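Local coordinates for putative carbohydrate-active enzyme (Uncultured organism, PDB 5WH8), which probably hydrolyses glycosidic bonds of cellulose-like polysaccharides, this chain being the family 5 glycoside hydrolase domain of a longer, multi-modular cellulase, at residues 28-33 against 260-265; 64-69 against 269-274; 141-146 against 177-182. All coordinates share one frame; numbering follows the deposited sequence.

All three contacts belong to the eight-stranded parallel barrel of the family 5 domain. Contact 1 packs the run into the first strand, 32-36, against the end of helix 251-263; contact 2 faces strand 62-68 with the last strand, 268-273, across strand 32-36, which lies between them; contact 3 pairs strands 142-145 and 180-182. Along the chain, contacts 1 and 2 cross, and both enclose contact 3. Centres lie about 15 to 19 Å apart. Contacts 1 and 2 touch where Gly33 meets Asn270, and the salt bridge Arg64–Glu145 ties contact 2 to contact 3 through the barrel interior. Contacts 1 and 2 thus surround the closure of strand 32-36 beside 268-273, whereas contact 3 joins strands four and five.

Contact 1. Residues 28-33 against 260-265; sequences PVQLRG and WMDARK. With EDO (1,2-ethanediol), chain D; EDO (1,2-ethanediol), chain F.
Gln30 reaches across to Asp262 with its amide nitrogen. NE2 donates to Asp262 OD1 at 3.0 Å, with an N-H...O angle of 160°, and the oxygen lies close to the amide plane. OD1 accepts through its anti lone pair, and the amide and carboxylate planes are 89° apart. The glutamine gets there because its chain is extended, with CG swung anti to the backbone nitrogen (chi1 174°). Lower down the same side chain, Gln30 CB packs on Lys265 CD at 3.8 Å, so the lysine's aliphatic stem lies against the glutamine's base. Lys265 bends at chi2 and carries its CE past Pro28 O, and its amine then meets both Ser312 OG and a bound ethanediol, with NZ to O1 of that molecule at 2.8 Å.

One water donates to Val29 O and to Lys265 O, each at 2.7 Å, bridging two acceptors that cannot bond directly. Lys265, the first residue past helix 251-263, has positive phi in a Schellman motif.

Further out, Gln30 NE2 also bonds to Ile266 O, and Ser312 OG takes up Gln30 OE1, so both ends of the amide are fixed and its flip is settled. A second ethanediol straddles the Asp262 carboxylate, O2 bonding to OD1 at 2.6 Å and O1 to OD2. OD1 therefore serves two donors, amide and diol hydroxyl. Both diols probably come from the crystallisation liquor; Ser312 is the amine's protein partner. This is structural packing where the strands begin: a buried amide, its hydrogen-bonding needs met on both sides, joins the run entering strand 32-36 to the C-terminal end of helix 251-263 and the loop leading into the last strand.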
loop_
_atom_site.group_PDB
_atom_site.type_symbol
_atom_site.label_atom_id
_atom_site.label_comp_id
_atom_site.label_asym_id
_atom_site.label_seq_id
_atom_site.Cartn_x
_atom_site.Cartn_y
_atom_site.Cartn_z
ATOM N N PRO A 28 -6.677 -18.159 -1.775
ATOM C CA PRO A 28 -6.482 -16.839 -2.407
ATOM C C PRO A 28 -7.206 -15.722 -1.653
ATOM O O PRO A 28 -8.353 -15.921 -1.229
ATOM C CB PRO A 28 -7.083 -17.017 -3.803
ATOM C CG PRO A 28 -7.033 -18.492 -4.047
ATOM C CD PRO A 28 -7.309 -19.115 -2.707
ATOM N N VAL A 29 -6.542 -14.572 -1.508
ATOM C CA VAL A 29 -7.085 -13.409 -0.789
ATOM C C VAL A 29 -6.959 -12.182 -1.665
ATOM O O VAL A 29 -5.906 -11.989 -2.261
ATOM C CB VAL A 29 -6.317 -13.155 0.550
ATOM C CG1 VAL A 29 -6.707 -11.820 1.207
ATOM C CG2 VAL A 29 -6.549 -14.285 1.535
ATOM N N GLN A 30 -8.022 -11.377 -1.730
ATOM C CA GLN A 30 -7.995 -10.025 -2.311
ATOM C C GLN A 30 -8.365 -9.043 -1.189
ATOM O O GLN A 30 -9.476 -9.110 -0.657
ATOM C CB GLN A 30 -8.978 -9.895 -3.486
ATOM C CG GLN A 30 -9.078 -8.455 -4.019
ATOM C CD GLN A 30 -10.204 -8.225 -4.991
ATOM O OE1 GLN A 30 -11.301 -8.768 -4.845
ATOM N NE2 GLN A 30 -9.949 -7.393 -5.990
ATOM N N LEU A 31 -7.447 -8.140 -0.852
ATOM C CA LEU A 31 -7.669 -7.105 0.174
ATOM C C LEU A 31 -8.037 -5.788 -0.493
ATOM O O LEU A 31 -7.575 -5.511 -1.587
ATOM C CB LEU A 31 -6.416 -6.896 1.018
ATOM C CG LEU A 31 -5.813 -8.114 1.732
ATOM C CD1 LEU A 31 -4.485 -7.750 2.396
ATOM C CD2 LEU A 31 -6.830 -8.735 2.745
ATOM N N ARG A 32 -8.856 -4.988 0.197
ATOM C CA ARG A 32 -9.294 -3.682 -0.281
ATOM C C ARG A 32 -9.125 -2.656 0.831
ATOM O O ARG A 32 -9.576 -2.892 1.951
ATOM C CB ARG A 32 -10.766 -3.730 -0.732
ATOM C CG ARG A 32 -11.064 -4.898 -1.695
ATOM C CD ARG A 32 -12.570 -5.013 -2.024
ATOM N NE ARG A 32 -13.350 -5.195 -0.808
ATOM C CZ ARG A 32 -14.411 -5.995 -0.671
ATOM N NH1 ARG A 32 -14.878 -6.720 -1.692
ATOM N NH2 ARG A 32 -15.016 -6.056 0.502
ATOM N N GLY A 33 -8.487 -1.521 0.554
ATOM C CA GLY A 33 -8.379 -0.519 1.602
ATOM C C GLY A 33 -7.990 0.875 1.132
ATOM O O GLY A 33 -8.204 1.256 -0.036
ATOM N N TRP A 260 -11.584 -5.747 -13.609
ATOM C CA TRP A 260 -10.343 -6.377 -14.065
ATOM C C TRP A 260 -9.547 -6.911 -12.868
ATOM O O TRP A 260 -9.049 -8.054 -12.889
ATOM C CB TRP A 260 -9.521 -5.359 -14.896
ATOM C CG TRP A 260 -8.174 -5.865 -15.414
ATOM C CD1 TRP A 260 -7.932 -6.473 -16.612
ATOM C CD2 TRP A 260 -6.913 -5.755 -14.753
ATOM N NE1 TRP A 260 -6.583 -6.755 -16.734
ATOM C CE2 TRP A 260 -5.938 -6.319 -15.604
ATOM C CE3 TRP A 260 -6.506 -5.220 -13.525
ATOM C CZ2 TRP A 260 -4.584 -6.399 -15.246
ATOM C CZ3 TRP A 260 -5.171 -5.308 -13.168
ATOM C CH2 TRP A 260 -4.219 -5.881 -14.037
ATOM N N MET A 261 -9.436 -6.109 -11.810
ATOM C CA MET A 261 -8.734 -6.553 -10.604
ATOM C C MET A 261 -9.475 -7.701 -9.911
ATOM O O MET A 261 -8.848 -8.644 -9.444
ATOM C CB MET A 261 -8.552 -5.403 -9.605
ATOM C CG MET A 261 -7.531 -4.339 -10.039
ATOM S SD MET A 261 -7.179 -3.092 -8.765
ATOM C CE MET A 261 -8.682 -2.108 -8.759
ATOM N N ASP A 262 -10.790 -7.607 -9.818
ATOM C CA ASP A 262 -11.575 -8.651 -9.177
ATOM C C ASP A 262 -11.386 -9.997 -9.881
ATOM O O ASP A 262 -11.287 -11.021 -9.212
ATOM C CB ASP A 262 -13.069 -8.290 -9.160
ATOM C CG ASP A 262 -13.396 -7.135 -8.225
ATOM O OD1 ASP A 262 -12.518 -6.721 -7.434
ATOM O OD2 ASP A 262 -14.555 -6.649 -8.273
ATOM N N ALA A 263 -11.334 -9.990 -11.218
ATOM C CA ALA A 263 -11.211 -11.235 -11.972
ATOM C C ALA A 263 -9.882 -11.909 -11.734
ATOM O O ALA A 263 -9.771 -13.133 -11.871
ATOM C CB ALA A 263 -11.405 -10.973 -13.451
ATOM N N ARG A 264 -8.881 -11.109 -11.371
ATOM C CA ARG A 264 -7.520 -11.567 -11.119
ATOM C C ARG A 264 -7.172 -11.638 -9.619
ATOM O O ARG A 264 -6.039 -11.962 -9.244
ATOM C CB ARG A 264 -6.561 -10.646 -11.863
ATOM C CG ARG A 264 -6.610 -10.852 -13.364
ATOM C CD ARG A 264 -6.146 -9.663 -14.170
ATOM N NE ARG A 264 -6.378 -9.915 -15.594
ATOM C CZ ARG A 264 -7.564 -9.841 -16.196
ATOM N NH1 ARG A 264 -8.656 -9.480 -15.526
ATOM N NH2 ARG A 264 -7.665 -10.119 -17.495
ATOM N N LYS A 265 -8.152 -11.338 -8.768
ATOM C CA LYS A 265 -7.969 -11.360 -7.317
ATOM C C LYS A 265 -6.814 -10.453 -6.851
ATOM O O LYS A 265 -6.053 -10.803 -5.945
ATOM C CB LYS A 265 -7.723 -12.804 -6.856
ATOM C CG LYS A 265 -8.167 -13.127 -5.456
ATOM C CD LYS A 265 -9.676 -13.170 -5.334
ATOM C CE LYS A 265 -10.096 -13.869 -4.045
ATOM N NZ LYS A 265 -11.542 -13.700 -3.798
HETATM C C1 EDO D . -15.487 -4.736 -5.236
HETATM O O1 EDO D . -15.653 -6.084 -5.732
HETATM C C2 EDO D . -14.268 -4.098 -5.896
HETATM O O2 EDO D . -13.101 -4.893 -5.646
HETATM C C1 EDO F . -13.730 -16.162 -1.943
HETATM O O1 EDO F . -12.393 -15.653 -1.942
HETATM C C2 EDO F . -14.709 -15.000 -1.888
HETATM O O2 EDO F . -14.598 -14.224 -3.090
HETATM O O HOH W 1 -4.556 -10.202 -3.763
#

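Contact 2. Residues 64-69 against 269-274; sequences RLAIYT and VNWSFA. With EDO (1,2-ethanediol), chain M.
Arg64 NH1, which lies at the edge of the Trp271 indole, 4.1 Å from CZ3, is gripped by a salt bridge to Glu237 and a hydrogen bond to Ser35; NE pairs with Glu145 and NH2 with Asn148, and these bonds on all three nitrogens hold the guanidinium's rotation. The guanidinium and the indole are steeply inclined, their planes 76° apart, and each has the other near its own plane. The meeting is therefore edge to edge in character and not a cation-pi stack. An extended chain, straight from CG to NE, delivers the guanidinium into the barrel's interior.

At the base of this side chain the contact is apolar. Arg64 CB rests on Val269 CG1 at 3.9 Å, the methyl branch anti to the valine's backbone nitrogen (chi1 -178°). Farther along, Ala66 CB approaches the indole edge at CZ3, 4.2 Å away. Tyr68 then brings its hydroxyl obliquely to the indole, with OH to Trp271 CH2 at 3.7 Å, the indole carbon lying near the plane of the phenol ring. Trp271 is thus touched along its six-membered ring by arginine, alanine and tyrosine in turn. Its NE1 points elsewhere, donating to an ethanediol oxygen, O1, at 3.1 Å. The peptide bond between Trp271 and Ser272 is cis, as in other family 5 cellulases where a cis bond follows the corresponding tryptophan.

These side chains face the interior toward the C-terminal ends of the strands, where family 5 enzymes have their active site; Glu237, on the seventh strand, is probably the nucleophile by family position. Strand 32-36 lies between the two segments, with Ser35 touching both Val269 and Trp271, while Leu65 and Ile67 turn outward onto helix 83-100.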
loop_
_atom_site.group_PDB
_atom_site.type_symbol
_atom_site.label_atom_id
_atom_site.label_comp_id
_atom_site.label_asym_id
_atom_site.label_seq_id
_atom_site.Cartn_x
_atom_site.Cartn_y
_atom_site.Cartn_z
ATOM N N ARG A 64 -2.488 1.844 4.346
ATOM C CA ARG A 64 -1.125 2.098 3.880
ATOM C C ARG A 64 -0.589 3.409 4.458
ATOM O O ARG A 64 -1.228 4.450 4.354
ATOM C CB ARG A 64 -1.117 2.122 2.346
ATOM C CG ARG A 64 0.195 2.535 1.690
ATOM C CD ARG A 64 -0.036 2.483 0.213
ATOM N NE ARG A 64 1.087 2.663 -0.703
ATOM C CZ ARG A 64 1.251 3.691 -1.536
ATOM N NH1 ARG A 64 0.473 4.769 -1.505
ATOM N NH2 ARG A 64 2.239 3.651 -2.404
ATOM N N LEU A 65 0.604 3.317 5.050
ATOM C CA LEU A 65 1.310 4.441 5.633
ATOM C C LEU A 65 2.306 4.967 4.604
ATOM O O LEU A 65 3.375 4.395 4.408
ATOM C CB LEU A 65 2.019 4.012 6.937
ATOM C CG LEU A 65 1.141 3.390 8.018
ATOM C CD1 LEU A 65 2.030 2.882 9.126
ATOM C CD2 LEU A 65 0.129 4.353 8.557
ATOM N N ALA A 66 1.930 6.058 3.951
ATOM C CA ALA A 66 2.780 6.678 2.934
ATOM C C ALA A 66 3.791 7.593 3.609
ATOM O O ALA A 66 3.464 8.722 3.985
ATOM C CB ALA A 66 1.937 7.466 1.939
ATOM N N ILE A 67 5.012 7.084 3.750
ATOM C CA ILE A 67 6.090 7.775 4.447
ATOM C C ILE A 67 6.955 8.493 3.409
ATOM O O ILE A 67 7.868 7.908 2.842
ATOM C CB ILE A 67 6.908 6.772 5.274
ATOM C CG1 ILE A 67 6.007 6.087 6.304
ATOM C CG2 ILE A 67 8.075 7.454 5.989
ATOM C CD1 ILE A 67 6.382 4.671 6.545
ATOM N N TYR A 68 6.601 9.736 3.097
ATOM C CA TYR A 68 7.351 10.481 2.089
ATOM C C TYR A 68 8.800 10.577 2.511
ATOM O O TYR A 68 9.068 10.806 3.690
ATOM C CB TYR A 68 6.803 11.889 1.907
ATOM C CG TYR A 68 5.672 12.012 0.910
ATOM C CD1 TYR A 68 4.406 11.536 1.211
ATOM C CD2 TYR A 68 5.868 12.651 -0.310
ATOM C CE1 TYR A 68 3.363 11.684 0.318
ATOM C CE2 TYR A 68 4.837 12.789 -1.209
ATOM C CZ TYR A 68 3.587 12.313 -0.886
ATOM O OH TYR A 68 2.546 12.472 -1.789
ATOM N N THR A 69 9.724 10.407 1.568
ATOM C CA THR A 69 11.134 10.518 1.898
ATOM C C THR A 69 11.572 11.970 1.760
ATOM O O THR A 69 12.399 12.461 2.537
ATOM C CB THR A 69 12.000 9.601 1.010
ATOM O OG1 THR A 69 11.923 10.026 -0.354
ATOM C CG2 THR A 69 11.560 8.155 1.119
ATOM N N VAL A 269 -5.616 -0.451 -3.011
ATOM C CA VAL A 269 -5.523 0.566 -1.974
ATOM C C VAL A 269 -5.751 1.937 -2.639
ATOM O O VAL A 269 -5.009 2.322 -3.526
ATOM C CB VAL A 269 -4.157 0.537 -1.284
ATOM C CG1 VAL A 269 -4.085 1.565 -0.179
ATOM C CG2 VAL A 269 -3.848 -0.874 -0.726
ATOM N N ASN A 270 -6.774 2.657 -2.199
ATOM C CA ASN A 270 -7.159 3.944 -2.806
ATOM C C ASN A 270 -6.426 5.152 -2.215
ATOM O O ASN A 270 -6.320 5.291 -0.980
ATOM C CB ASN A 270 -8.688 4.159 -2.654
ATOM C CG ASN A 270 -9.167 5.484 -3.207
ATOM O OD1 ASN A 270 -9.620 6.345 -2.465
ATOM N ND2 ASN A 270 -9.084 5.651 -4.522
ATOM N N TRP A 271 -5.976 6.040 -3.097
ATOM C CA TRP A 271 -5.441 7.363 -2.739
ATOM C C TRP A 271 -6.559 8.422 -2.740
ATOM O O TRP A 271 -7.147 8.638 -3.806
ATOM C CB TRP A 271 -4.370 7.768 -3.749
ATOM C CG TRP A 271 -3.649 9.037 -3.385
ATOM C CD1 TRP A 271 -3.997 10.291 -3.752
ATOM C CD2 TRP A 271 -2.450 9.152 -2.610
ATOM N NE1 TRP A 271 -3.092 11.195 -3.246
ATOM C CE2 TRP A 271 -2.144 10.519 -2.529
ATOM C CE3 TRP A 271 -1.621 8.232 -1.954
ATOM C CZ2 TRP A 271 -1.038 10.992 -1.819
ATOM C CZ3 TRP A 271 -0.530 8.703 -1.259
ATOM C CH2 TRP A 271 -0.243 10.066 -1.208
ATOM N N SER A 272 -6.871 9.114 -1.630
ATOM C CA SER A 272 -6.208 9.001 -0.314
ATOM C C SER A 272 -7.242 9.292 0.761
ATOM O O SER A 272 -8.263 9.950 0.493
ATOM C CB SER A 272 -5.041 9.987 -0.161
ATOM O OG SER A 272 -5.552 11.294 -0.027
ATOM N N PHE A 273 -6.957 8.829 1.973
ATOM C CA PHE A 273 -7.727 9.200 3.158
ATOM C C PHE A 273 -7.162 10.477 3.748
ATOM O O PHE A 273 -6.204 10.446 4.537
ATOM C CB PHE A 273 -7.698 8.084 4.199
ATOM C CG PHE A 273 -8.655 8.305 5.347
ATOM C CD1 PHE A 273 -10.017 8.152 5.179
ATOM C CD2 PHE A 273 -8.178 8.666 6.591
ATOM C CE1 PHE A 273 -10.896 8.352 6.260
ATOM C CE2 PHE A 273 -9.039 8.851 7.662
ATOM C CZ PHE A 273 -10.394 8.695 7.498
ATOM N N ALA A 274 -7.740 11.601 3.331
ATOM C CA ALA A 274 -7.287 12.930 3.701
ATOM C C ALA A 274 -8.423 13.882 3.339
ATOM O O ALA A 274 -9.305 13.502 2.555
ATOM C CB ALA A 274 -6.008 13.297 2.965
HETATM C C1 EDO M . -1.520 14.342 -4.487
HETATM O O1 EDO M . -2.920 14.127 -4.235
HETATM C C2 EDO M . -1.106 15.822 -4.509
HETATM O O2 EDO M . -1.771 16.607 -3.501
#

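Contact 3. Residues 141-146 against 177-182; sequences HVLYEI and DKIIIC. With EDO (1,2-ethanediol), chain B.
Tyr144 presents its ring to the neighbouring strand in two ways: Ile180 CG1 lies at its edge, near the ring plane, while Lys178 CB comes in obliquely, 3.7 Å from CE2. Trp129 also meets this ring, their planes about 65° apart.

Lys178 curls tightly, its chi2, chi3 and chi4 all close to +60° (chi3 60°), which folds its stem back past the Val142 carbonyl: CG sits 3.3 Å from Val142 O. The fold returns the amine to Asp175, which also takes the Tyr144 hydroxyl, and NZ bonds besides to the carbonyls of Asp139 and Lys137. One acidic side chain thereby ties tyrosine and lysine together, and the buried amine is well supplied with acceptors.

The backbones pair in parallel. Tyr144 N donates to Ile179 O at 3.0 Å, nearly straight, and Ile181 N returns a bond to Tyr144 O at 2.8 Å; Ile146 N then reaches Ile181 O at 3.2 Å. Before the first of these bonds, an ethanediol, probably from the crystallisation liquor, bridges Val142 O and Ile179 N, its O1 giving to Val142 O at 2.7 Å and receiving from Ile179 N.

On the face carrying Leu143, CD2 touches Ile181 CD1 at 4.1 Å and Ile179; Glu145 lies on that same side and bonds through OE2 to Thr236. On the other face Ile146 CG2 packs on Ile180 CG2.

The two strands are the ends of a beta-alpha-beta crossover through helix 157-172, whose Ile171 covers Tyr144, Ile146 and Ile180. Strand 103-109 flanks 142-145 and strand 204-211 flanks 180-182, so the pair sits as the fourth and fifth strands of the TIM barrel.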
loop_
_atom_site.group_PDB
_atom_site.type_symbol
_atom_site.label_atom_id
_atom_site.label_comp_id
_atom_site.label_asym_id
_atom_site.label_seq_id
_atom_site.Cartn_x
_atom_site.Cartn_y
_atom_site.Cartn_z
ATOM N N HIS A 141 0.791 -8.870 10.554
ATOM C CA HIS A 141 -0.104 -8.068 9.724
ATOM C C HIS A 141 0.583 -7.020 8.847
ATOM O O HIS A 141 -0.097 -6.346 8.061
ATOM C CB HIS A 141 -1.135 -7.363 10.600
ATOM C CG HIS A 141 -0.571 -6.279 11.457
ATOM N ND1 HIS A 141 0.422 -6.504 12.398
ATOM C CD2 HIS A 141 -0.881 -4.963 11.547
ATOM C CE1 HIS A 141 0.705 -5.367 13.006
ATOM N NE2 HIS A 141 -0.079 -4.419 12.515
ATOM N N VAL A 142 1.903 -6.862 8.963
ATOM C CA VAL A 142 2.614 -5.864 8.159
ATOM C C VAL A 142 3.084 -6.394 6.794
ATOM O O VAL A 142 3.391 -7.582 6.616
ATOM C CB VAL A 142 3.856 -5.284 8.894
ATOM C CG1 VAL A 142 3.434 -4.517 10.147
ATOM C CG2 VAL A 142 4.880 -6.367 9.241
ATOM N N LEU A 143 3.111 -5.487 5.822
ATOM C CA LEU A 143 3.732 -5.723 4.511
ATOM C C LEU A 143 4.716 -4.586 4.277
ATOM O O LEU A 143 4.449 -3.462 4.693
ATOM C CB LEU A 143 2.715 -5.766 3.364
ATOM C CG LEU A 143 1.671 -6.890 3.405
ATOM C CD1 LEU A 143 0.516 -6.488 4.300
ATOM C CD2 LEU A 143 1.131 -7.213 2.022
ATOM N N TYR A 144 5.834 -4.864 3.606
ATOM C CA TYR A 144 6.907 -3.881 3.419
ATOM C C TYR A 144 6.976 -3.400 1.958
ATOM O O TYR A 144 7.363 -4.155 1.059
ATOM C CB TYR A 144 8.258 -4.508 3.860
ATOM C CG TYR A 144 8.321 -5.007 5.314
ATOM C CD1 TYR A 144 7.757 -4.270 6.364
ATOM C CD2 TYR A 144 8.988 -6.193 5.631
ATOM C CE1 TYR A 144 7.861 -4.712 7.678
ATOM C CE2 TYR A 144 9.075 -6.646 6.919
ATOM C CZ TYR A 144 8.507 -5.904 7.945
ATOM O OH TYR A 144 8.625 -6.343 9.246
ATOM N N GLU A 145 6.586 -2.144 1.709
ATOM C CA GLU A 145 6.628 -1.554 0.367
ATOM C C GLU A 145 7.894 -0.690 0.281
ATOM O O GLU A 145 7.925 0.430 0.797
ATOM C CB GLU A 145 5.349 -0.740 0.098
ATOM C CG GLU A 145 5.292 -0.094 -1.289
ATOM C CD GLU A 145 3.972 0.587 -1.610
ATOM O OE1 GLU A 145 3.110 0.696 -0.711
ATOM O OE2 GLU A 145 3.815 1.055 -2.764
ATOM N N ILE A 146 8.943 -1.225 -0.351
ATOM C CA ILE A 146 10.301 -0.701 -0.182
ATOM C C ILE A 146 10.621 0.554 -1.043
ATOM O O ILE A 146 11.616 1.239 -0.745
ATOM C CB ILE A 146 11.368 -1.838 -0.427
ATOM C CG1 ILE A 146 11.176 -2.508 -1.797
ATOM C CG2 ILE A 146 11.307 -2.868 0.699
ATOM C CD1 ILE A 146 12.386 -3.389 -2.239
ATOM N N ASP A 177 9.988 -14.038 6.507
ATOM C CA ASP A 177 8.781 -14.504 5.793
ATOM C C ASP A 177 7.769 -13.414 5.360
ATOM O O ASP A 177 6.814 -13.688 4.636
ATOM C CB ASP A 177 8.085 -15.542 6.668
ATOM C CG ASP A 177 8.924 -16.804 6.827
ATOM O OD1 ASP A 177 9.092 -17.515 5.820
ATOM O OD2 ASP A 177 9.433 -17.066 7.934
ATOM N N LYS A 178 7.987 -12.193 5.790
ATOM C CA LYS A 178 7.024 -11.103 5.562
ATOM C C LYS A 178 7.014 -10.711 4.082
ATOM O O LYS A 178 8.050 -10.739 3.436
ATOM C CB LYS A 178 7.405 -9.925 6.456
ATOM C CG LYS A 178 6.241 -9.159 7.115
ATOM C CD LYS A 178 5.344 -10.030 7.957
ATOM C CE LYS A 178 6.061 -10.719 9.106
ATOM N NZ LYS A 178 6.584 -9.759 10.133
ATOM N N ILE A 179 5.842 -10.406 3.521
ATOM C CA ILE A 179 5.755 -9.977 2.119
ATOM C C ILE A 179 6.434 -8.630 1.890
ATOM O O ILE A 179 6.238 -7.675 2.657
ATOM C CB ILE A 179 4.301 -9.892 1.644
ATOM C CG1 ILE A 179 3.645 -11.268 1.773
ATOM C CG2 ILE A 179 4.207 -9.353 0.184
ATOM C CD1 ILE A 179 2.212 -11.331 1.322
ATOM N N ILE A 180 7.264 -8.596 0.847
ATOM C CA ILE A 180 7.899 -7.373 0.360
ATOM C C ILE A 180 7.274 -7.034 -0.982
ATOM O O ILE A 180 7.101 -7.919 -1.836
ATOM C CB ILE A 180 9.435 -7.536 0.218
ATOM C CG1 ILE A 180 10.039 -7.730 1.610
ATOM C CG2 ILE A 180 10.061 -6.340 -0.481
ATOM C CD1 ILE A 180 11.493 -8.151 1.627
ATOM N N ILE A 181 6.876 -5.770 -1.150
ATOM C CA ILE A 181 6.245 -5.293 -2.394
ATOM C C ILE A 181 7.226 -4.322 -3.034
ATOM O O ILE A 181 7.601 -3.324 -2.408
ATOM C CB ILE A 181 4.889 -4.570 -2.164
ATOM C CG1 ILE A 181 3.944 -5.397 -1.292
ATOM C CG2 ILE A 181 4.216 -4.237 -3.536
ATOM C CD1 ILE A 181 2.688 -4.655 -0.804
ATOM N N CYS A 182 7.628 -4.613 -4.267
ATOM C CA CYS A 182 8.683 -3.876 -4.954
ATOM C C CYS A 182 8.156 -3.016 -6.081
ATOM O O CYS A 182 7.520 -3.534 -7.005
ATOM C CB CYS A 182 9.713 -4.858 -5.531
ATOM S SG CYS A 182 11.172 -4.040 -6.291
HETATM C C1 EDO B . 2.557 -10.705 5.635
HETATM O O1 EDO B . 3.474 -9.776 5.079
HETATM C C2 EDO B . 1.191 -10.056 5.734
HETATM O O2 EDO B . 0.340 -10.948 6.436
#